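Local coordinates for phosphate-binding protein (Xanthomonas axonopodis pv. citri, PDB 5UB3) that probably acts as a periplasmic solute receptor, here bound to chloride, that is paired with a diguanylate cyclase in signalling, at residues Gly162-His174 / Glu189-Arg201. Residues are numbered along the deposited sequence; the frame is centred on the assembly and turned at random.
Sequences GSKLNVAAFVHKH and ERHMPPVFKRDFR
His172 and Asp199 make the one hydrogen bond between helix 164-172 and the segment 189-201: His172 NE2 donates to Asp199 OD2 over 2.8 Å, nearly straight at 174°. The carboxylate offers its anti lone pair and lies almost coplanar with the imidazole; the bond runs in the ring plane and, with the stack on Phe196, helps hold the ring's rotation. With CG anti to the backbone N (chi1 -169°), the imidazole leaves the helix to lie over Phe196 in an offset stack, centroids 4.5 Å apart, while its edge is directed at the face of Phe200, completing an aromatic cluster. Phe196, flat and broad, is a knob in the hole formed by Leu165, Ala168, Ala169 and His172; the small alanines let its ring approach the helix, CE2 lying 3.7 Å from Ala169 CA. In this periplasmic binding protein fold the contact packs a surface helix against the short helix 194-197 and the start of strand 200-205, where Phe200 also meets Phe98 of strand 92-100. Apolar contacts continue toward the helix N-terminus, with Leu165 CD1 3.6 Å from Pro193 CG. There the extended Lys164 chain sets CD over the centre of the His191 ring, 3.6 Å from its centroid, as NZ reaches a salt bridge with Asp185.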
ATOM      1  N   GLY A 162       0.672  12.751  -5.242  1.00 26.42           N
ATOM      2  CA  GLY A 162       1.539  11.614  -5.616  1.00 29.96           C
ATOM      3  C   GLY A 162       2.352  11.044  -4.452  1.00 29.95           C
ATOM      4  O   GLY A 162       1.953  10.068  -3.773  1.00 27.90           O
ATOM      5  N   SER A 163       3.487  11.665  -4.200  1.00 27.00           N
ATOM      6  CA  SER A 163       4.489  11.037  -3.375  1.00 27.14           C
ATOM      7  C   SER A 163       4.186  11.291  -1.901  1.00 22.98           C
ATOM      8  O   SER A 163       3.543  12.286  -1.513  1.00 22.73           O
ATOM      9  CB  SER A 163       5.869  11.566  -3.708  1.00 26.68           C
ATOM     10  OG  SER A 163       6.061  12.806  -3.085  1.00 26.97           O
ATOM     11  N   LYS A 164       4.697  10.417  -1.065  1.00 22.01           N
ATOM     12  CA  LYS A 164       4.553  10.653   0.383  1.00 22.11           C
ATOM     13  C   LYS A 164       5.230  11.982   0.833  1.00 23.44           C
ATOM     14  O   LYS A 164       4.704  12.745   1.702  1.00 20.92           O
ATOM     15  CB  LYS A 164       5.085   9.474   1.127  1.00 23.51           C
ATOM     16  CG  LYS A 164       4.310   8.192   0.901  1.00 24.82           C
ATOM     17  CD  LYS A 164       5.019   7.010   1.520  1.00 25.39           C
ATOM     18  CE  LYS A 164       4.258   5.774   1.162  1.00 27.87           C
ATOM     19  NZ  LYS A 164       4.745   4.647   1.965  1.00 29.04           N
ATOM     20  N   LEU A 165       6.389  12.268   0.230  1.00 26.00           N
ATOM     21  CA  LEU A 165       7.146  13.466   0.579  1.00 27.29           C
ATOM     22  C   LEU A 165       6.344  14.672   0.200  1.00 25.43           C
ATOM     23  O   LEU A 165       6.320  15.661   0.920  1.00 25.14           O
ATOM     24  CB  LEU A 165       8.491  13.495  -0.162  1.00 32.13           C
ATOM     25  CG  LEU A 165       9.390  14.724   0.086  1.00 32.50           C
ATOM     26  CD1 LEU A 165       9.589  15.013   1.563  1.00 33.58           C
ATOM     27  CD2 LEU A 165      10.740  14.535  -0.589  1.00 33.07           C
ATOM     28  N   ASN A 166       5.672  14.599  -0.948  1.00 25.53           N
ATOM     29  CA  ASN A 166       4.778  15.701  -1.340  1.00 22.74           C
ATOM     30  C   ASN A 166       3.635  15.952  -0.351  1.00 21.60           C
ATOM     31  O   ASN A 166       3.305  17.083  -0.047  1.00 21.36           O
ATOM     32  CB  ASN A 166       4.252  15.488  -2.754  1.00 23.68           C
ATOM     33  CG  ASN A 166       5.277  15.838  -3.842  1.00 24.23           C
ATOM     34  OD1 ASN A 166       6.404  16.261  -3.578  1.00 22.98           O
ATOM     35  ND2 ASN A 166       4.860  15.673  -5.067  1.00 25.35           N
ATOM     36  N   VAL A 167       3.038  14.903   0.182  1.00 19.37           N
ATOM     37  CA  VAL A 167       2.020  15.110   1.219  1.00 20.46           C
ATOM     38  C   VAL A 167       2.638  15.950   2.341  1.00 20.06           C
ATOM     39  O   VAL A 167       2.094  16.937   2.775  1.00 19.26           O
ATOM     40  CB  VAL A 167       1.546  13.775   1.775  1.00 18.49           C
ATOM     41  CG1 VAL A 167       0.620  13.988   2.940  1.00 18.91           C
ATOM     42  CG2 VAL A 167       0.826  12.980   0.700  1.00 20.56           C
ATOM     43  N   ALA A 168       3.803  15.519   2.840  1.00 22.06           N
ATOM     44  CA  ALA A 168       4.431  16.224   3.934  1.00 23.20           C
ATOM     45  C   ALA A 168       4.788  17.656   3.476  1.00 22.78           C
ATOM     46  O   ALA A 168       4.462  18.623   4.125  1.00 20.54           O
ATOM     47  CB  ALA A 168       5.661  15.458   4.388  1.00 26.60           C
ATOM     48  N   ALA A 169       5.377  17.772   2.296  1.00 22.36           N
ATOM     49  CA  ALA A 169       5.815  19.077   1.780  1.00 23.21           C
ATOM     50  C   ALA A 169       4.718  20.080   1.536  1.00 24.16           C
ATOM     51  O   ALA A 169       4.859  21.248   1.877  1.00 22.46           O
ATOM     52  CB  ALA A 169       6.637  18.888   0.517  1.00 24.68           C
ATOM     53  N   PHE A 170       3.593  19.639   0.953  1.00 24.06           N
ATOM     54  CA  PHE A 170       2.462  20.553   0.699  1.00 23.83           C
ATOM     55  C   PHE A 170       1.846  21.054   1.960  1.00 20.26           C
ATOM     56  O   PHE A 170       1.413  22.176   2.014  1.00 21.39           O
ATOM     57  CB  PHE A 170       1.337  19.903  -0.147  1.00 23.20           C
ATOM     58  CG  PHE A 170       1.589  19.954  -1.613  1.00 23.84           C
ATOM     59  CD1 PHE A 170       2.566  19.190  -2.181  1.00 24.35           C
ATOM     60  CD2 PHE A 170       0.818  20.751  -2.424  1.00 25.98           C
ATOM     61  CE1 PHE A 170       2.799  19.242  -3.536  1.00 26.27           C
ATOM     62  CE2 PHE A 170       1.032  20.800  -3.784  1.00 24.78           C
ATOM     63  CZ  PHE A 170       2.024  20.049  -4.337  1.00 27.30           C
ATOM     64  N   VAL A 171       1.750  20.208   2.965  1.00 20.32           N
ATOM     65  CA  VAL A 171       1.199  20.640   4.252  1.00 19.52           C
ATOM     66  C   VAL A 171       2.212  21.557   4.932  1.00 21.20           C
ATOM     67  O   VAL A 171       1.825  22.577   5.553  1.00 20.62           O
ATOM     68  CB  VAL A 171       0.805  19.478   5.170  1.00 19.74           C
ATOM     69  CG1 VAL A 171       0.178  19.988   6.459  1.00 20.33           C
ATOM     70  CG2 VAL A 171      -0.193  18.633   4.453  1.00 22.43           C
ATOM     71  N   HIS A 172       3.503  21.241   4.769  1.00 20.61           N
ATOM     72  CA  HIS A 172       4.470  22.049   5.474  1.00 23.39           C
ATOM     73  C   HIS A 172       4.477  23.452   4.927  1.00 24.06           C
ATOM     74  O   HIS A 172       4.618  24.402   5.699  1.00 22.18           O
ATOM     75  CB  HIS A 172       5.850  21.481   5.438  1.00 23.49           C
ATOM     76  CG  HIS A 172       6.753  22.183   6.392  1.00 26.61           C
ATOM     77  ND1 HIS A 172       7.729  23.057   5.981  1.00 30.36           N
ATOM     78  CD2 HIS A 172       6.756  22.224   7.741  1.00 28.50           C
ATOM     79  CE1 HIS A 172       8.336  23.566   7.033  1.00 30.63           C
ATOM     80  NE2 HIS A 172       7.756  23.088   8.114  1.00 30.28           N
ATOM     81  N   LYS A 173       4.273  23.555   3.602  1.00 23.34           N
ATOM     82  CA  LYS A 173       4.421  24.793   2.899  1.00 25.26           C
ATOM     83  C   LYS A 173       3.124  25.577   2.841  1.00 24.75           C
ATOM     84  O   LYS A 173       3.082  26.557   2.098  1.00 24.84           O
ATOM     85  CB  LYS A 173       5.044  24.557   1.516  1.00 24.75           C
ATOM     86  CG  LYS A 173       6.448  23.993   1.644  1.00 26.09           C
ATOM     87  CD  LYS A 173       7.064  23.693   0.311  1.00 24.89           C
ATOM     88  CE  LYS A 173       8.177  22.643   0.379  1.00 25.70           C
ATOM     89  NZ  LYS A 173       9.297  23.247   1.119  1.00 27.88           N
ATOM     90  N   HIS A 174       2.119  25.228   3.671  1.00 25.99           N
ATOM     91  CA  HIS A 174       0.816  25.902   3.737  1.00 26.68           C
ATOM     92  C   HIS A 174       0.012  25.796   2.420  1.00 27.15           C
ATOM     93  O   HIS A 174      -0.841  26.620   2.148  1.00 26.80           O
ATOM     94  CB  HIS A 174       0.934  27.390   4.154  1.00 28.26           C
ATOM     95  CG  HIS A 174       1.391  27.596   5.558  1.00 31.17           C
ATOM     96  ND1 HIS A 174       2.725  27.727   5.899  1.00 33.81           N
ATOM     97  CD2 HIS A 174       0.692  27.724   6.709  1.00 32.90           C
ATOM     98  CE1 HIS A 174       2.826  27.914   7.201  1.00 34.06           C
ATOM     99  NE2 HIS A 174       1.606  27.902   7.719  1.00 37.18           N
ATOM    100  N   GLU A 189      12.331   9.141   7.593  1.00 33.17           N
ATOM    101  CA  GLU A 189      12.798  10.463   7.212  1.00 31.34           C
ATOM    102  C   GLU A 189      12.831  10.798   5.701  1.00 33.02           C
ATOM    103  O   GLU A 189      12.889  11.971   5.375  1.00 32.99           O
ATOM    104  CB  GLU A 189      14.140  10.741   7.868  1.00 33.36           C
ATOM    105  CG  GLU A 189      14.068  10.632   9.403  1.00 33.02           C
ATOM    106  CD  GLU A 189      15.352  11.041  10.071  1.00 34.51           C
ATOM    107  OE1 GLU A 189      16.189  11.604   9.350  1.00 33.71           O
ATOM    108  OE2 GLU A 189      15.498  10.787  11.281  1.00 34.50           O
ATOM    109  N   ARG A 190      12.795   9.820   4.789  1.00 36.32           N
ATOM    110  CA  ARG A 190      12.668  10.142   3.350  1.00 36.41           C
ATOM    111  C   ARG A 190      11.269  10.650   3.024  1.00 34.08           C
ATOM    112  O   ARG A 190      11.093  11.475   2.134  1.00 38.26           O
ATOM    113  CB  ARG A 190      12.956   8.944   2.456  1.00 44.36           C
ATOM    114  CG  ARG A 190      14.452   8.662   2.244  1.00 51.32           C
ATOM    115  CD  ARG A 190      14.651   7.220   1.801  1.00 55.53           C
ATOM    116  NE  ARG A 190      13.870   6.347   2.684  1.00 58.81           N
ATOM    117  CZ  ARG A 190      13.354   5.161   2.373  1.00 57.36           C
ATOM    118  NH1 ARG A 190      13.540   4.603   1.180  1.00 57.33           N
ATOM    119  NH2 ARG A 190      12.648   4.516   3.290  1.00 55.62           N
ATOM    120  N   HIS A 191      10.279  10.150   3.759  1.00 31.07           N
ATOM    121  CA  HIS A 191       8.879  10.536   3.579  1.00 29.65           C
ATOM    122  C   HIS A 191       8.477  11.712   4.459  1.00 28.42           C
ATOM    123  O   HIS A 191       7.725  12.554   4.029  1.00 28.80           O
ATOM    124  CB  HIS A 191       7.972   9.321   3.861  1.00 28.92           C
ATOM    125  CG  HIS A 191       8.285   8.143   2.989  1.00 28.61           C
ATOM    126  ND1 HIS A 191       8.353   6.851   3.461  1.00 31.77           N
ATOM    127  CD2 HIS A 191       8.604   8.081   1.678  1.00 27.28           C
ATOM    128  CE1 HIS A 191       8.645   6.037   2.466  1.00 28.51           C
ATOM    129  NE2 HIS A 191       8.811   6.759   1.376  1.00 29.90           N
ATOM    130  N   MET A 192       8.967  11.752   5.696  0.50 27.08           N
ATOM    131  CA  MET A 192       8.629  12.815   6.638  0.50 25.69           C
ATOM    132  C   MET A 192       9.924  13.424   7.193  0.50 27.50           C
ATOM    133  O   MET A 192      10.330  13.074   8.302  0.50 26.58           O
ATOM    134  CB  MET A 192       7.738  12.262   7.739  0.50 22.72           C
ATOM    135  CG  MET A 192       7.495  13.180   8.930  0.50 21.26           C
ATOM    136  SD  MET A 192       6.487  14.654   8.624  0.50 18.85           S
ATOM    137  CE  MET A 192       5.096  13.870   7.814  0.50 19.41           C
ATOM    138  N   PRO A 193      10.560  14.345   6.426  1.00 29.86           N
ATOM    139  CA  PRO A 193      11.799  15.033   6.855  1.00 28.73           C
ATOM    140  C   PRO A 193      11.636  15.680   8.209  1.00 27.96           C
ATOM    141  O   PRO A 193      10.625  16.312   8.489  1.00 26.19           O
ATOM    142  CB  PRO A 193      12.056  16.107   5.785  1.00 29.47           C
ATOM    143  CG  PRO A 193      11.163  15.784   4.661  1.00 29.48           C
ATOM    144  CD  PRO A 193      10.038  14.942   5.181  1.00 29.24           C
ATOM    145  N   PRO A 194      12.609  15.447   9.093  1.00 29.06           N
ATOM    146  CA  PRO A 194      12.591  16.084  10.398  1.00 27.45           C
ATOM    147  C   PRO A 194      12.275  17.590  10.353  1.00 25.44           C
ATOM    148  O   PRO A 194      11.445  18.041  11.129  1.00 25.49           O
ATOM    149  CB  PRO A 194      13.996  15.801  10.924  1.00 27.63           C
ATOM    150  CG  PRO A 194      14.286  14.457  10.347  1.00 29.03           C
ATOM    151  CD  PRO A 194      13.679  14.443   8.973  1.00 28.54           C
ATOM    152  N   VAL A 195      12.894  18.330   9.429  1.00 26.84           N
ATOM    153  CA  VAL A 195      12.624  19.767   9.254  1.00 28.02           C
ATOM    154  C   VAL A 195      11.123  20.055   9.098  1.00 28.28           C
ATOM    155  O   VAL A 195      10.663  21.058   9.577  1.00 28.12           O
ATOM    156  CB  VAL A 195      13.446  20.392   8.087  1.00 30.85           C
ATOM    157  CG1 VAL A 195      13.090  19.793   6.730  1.00 34.04           C
ATOM    158  CG2 VAL A 195      13.259  21.890   8.012  1.00 32.16           C
ATOM    159  N   PHE A 196      10.363  19.178   8.426  1.00 24.05           N
ATOM    160  CA  PHE A 196       8.914  19.319   8.329  1.00 23.26           C
ATOM    161  C   PHE A 196       8.191  18.792   9.528  1.00 21.59           C
ATOM    162  O   PHE A 196       7.283  19.441  10.003  1.00 19.95           O
ATOM    163  CB  PHE A 196       8.269  18.677   7.051  1.00 23.79           C
ATOM    164  CG  PHE A 196       8.814  19.177   5.736  1.00 25.40           C
ATOM    165  CD1 PHE A 196       9.471  20.402   5.614  1.00 26.75           C
ATOM    166  CD2 PHE A 196       8.627  18.407   4.593  1.00 26.00           C
ATOM    167  CE1 PHE A 196       9.970  20.800   4.387  1.00 29.39           C
ATOM    168  CE2 PHE A 196       9.112  18.805   3.362  1.00 28.74           C
ATOM    169  CZ  PHE A 196       9.780  20.003   3.255  1.00 29.25           C
ATOM    170  N   LYS A 197       8.574  17.595   9.973  1.00 23.37           N
ATOM    171  CA  LYS A 197       7.897  16.894  11.056  1.00 26.00           C
ATOM    172  C   LYS A 197       7.746  17.706  12.331  1.00 24.75           C
ATOM    173  O   LYS A 197       6.727  17.643  13.007  1.00 23.76           O
ATOM    174  CB  LYS A 197       8.674  15.608  11.376  1.00 27.08           C
ATOM    175  CG  LYS A 197       8.005  14.720  12.408  1.00 28.47           C
ATOM    176  CD  LYS A 197       8.869  13.510  12.700  1.00 28.38           C
ATOM    177  CE  LYS A 197       8.026  12.538  13.474  1.00 30.59           C
ATOM    178  NZ  LYS A 197       8.807  11.438  14.035  1.00 33.78           N
ATOM    179  N   ARG A 198       8.786  18.440  12.671  1.00 26.26           N
ATOM    180  CA  ARG A 198       8.781  19.247  13.897  1.00 26.45           C
ATOM    181  C   ARG A 198       7.700  20.322  13.867  1.00 25.63           C
ATOM    182  O   ARG A 198       7.267  20.753  14.914  1.00 24.76           O
ATOM    183  CB  ARG A 198      10.153  19.885  14.146  1.00 26.27           C
ATOM    184  CG  ARG A 198      10.499  20.979  13.169  1.00 26.54           C
ATOM    185  CD  ARG A 198      11.988  21.222  13.189  1.00 28.92           C
ATOM    186  NE  ARG A 198      12.379  22.442  12.501  1.00 31.95           N
ATOM    187  CZ  ARG A 198      13.639  22.765  12.204  1.00 33.44           C
ATOM    188  NH1 ARG A 198      14.640  21.941  12.514  1.00 36.02           N
ATOM    189  NH2 ARG A 198      13.911  23.883  11.559  1.00 33.31           N
ATOM    190  N   ASP A 199       7.260  20.730  12.674  1.00 22.84           N
ATOM    191  CA  ASP A 199       6.165  21.708  12.570  1.00 22.57           C
ATOM    192  C   ASP A 199       4.762  21.129  12.518  1.00 21.36           C
ATOM    193  O   ASP A 199       3.794  21.870  12.365  1.00 20.42           O
ATOM    194  CB  ASP A 199       6.437  22.645  11.416  1.00 22.79           C
ATOM    195  CG  ASP A 199       7.657  23.576  11.676  1.00 23.09           C
ATOM    196  OD1 ASP A 199       7.911  23.988  12.801  1.00 23.87           O
ATOM    197  OD2 ASP A 199       8.353  23.866  10.717  1.00 24.35           O
ATOM    198  N   PHE A 200       4.652  19.806  12.671  1.00 21.96           N
ATOM    199  CA  PHE A 200       3.399  19.092  12.551  1.00 21.56           C
ATOM    200  C   PHE A 200       2.863  18.499  13.843  1.00 23.33           C
ATOM    201  O   PHE A 200       3.602  18.122  14.734  1.00 24.83           O
ATOM    202  CB  PHE A 200       3.570  17.901  11.573  1.00 21.02           C
ATOM    203  CG  PHE A 200       3.835  18.280  10.160  1.00 19.00           C
ATOM    204  CD1 PHE A 200       3.386  19.474   9.620  1.00 19.80           C
ATOM    205  CD2 PHE A 200       4.474  17.404   9.334  1.00 19.53           C
ATOM    206  CE1 PHE A 200       3.622  19.778   8.291  1.00 19.60           C
ATOM    207  CE2 PHE A 200       4.737  17.709   7.980  1.00 18.92           C
ATOM    208  CZ  PHE A 200       4.287  18.885   7.467  1.00 19.26           C
ATOM    209  N   ARG A 201       1.555  18.349  13.868  1.00 23.72           N
ATOM    210  CA  ARG A 201       0.825  17.747  14.933  1.00 26.47           C
ATOM    211  C   ARG A 201      -0.078  16.656  14.301  1.00 23.74           C
ATOM    212  O   ARG A 201      -0.767  16.890  13.282  1.00 21.26           O
ATOM    213  CB  ARG A 201      -0.011  18.869  15.555  1.00 28.33           C
ATOM    214  CG  ARG A 201      -1.007  18.494  16.616  1.00 34.43           C
ATOM    215  CD  ARG A 201      -1.370  19.733  17.458  1.00 34.29           C
ATOM    216  NE  ARG A 201      -1.667  20.932  16.646  1.00 32.93           N
ATOM    217  CZ  ARG A 201      -2.784  21.099  15.981  1.00 29.46           C
ATOM    218  NH1 ARG A 201      -3.707  20.150  16.016  1.00 28.42           N
ATOM    219  NH2 ARG A 201      -2.978  22.201  15.255  1.00 33.71           N
TER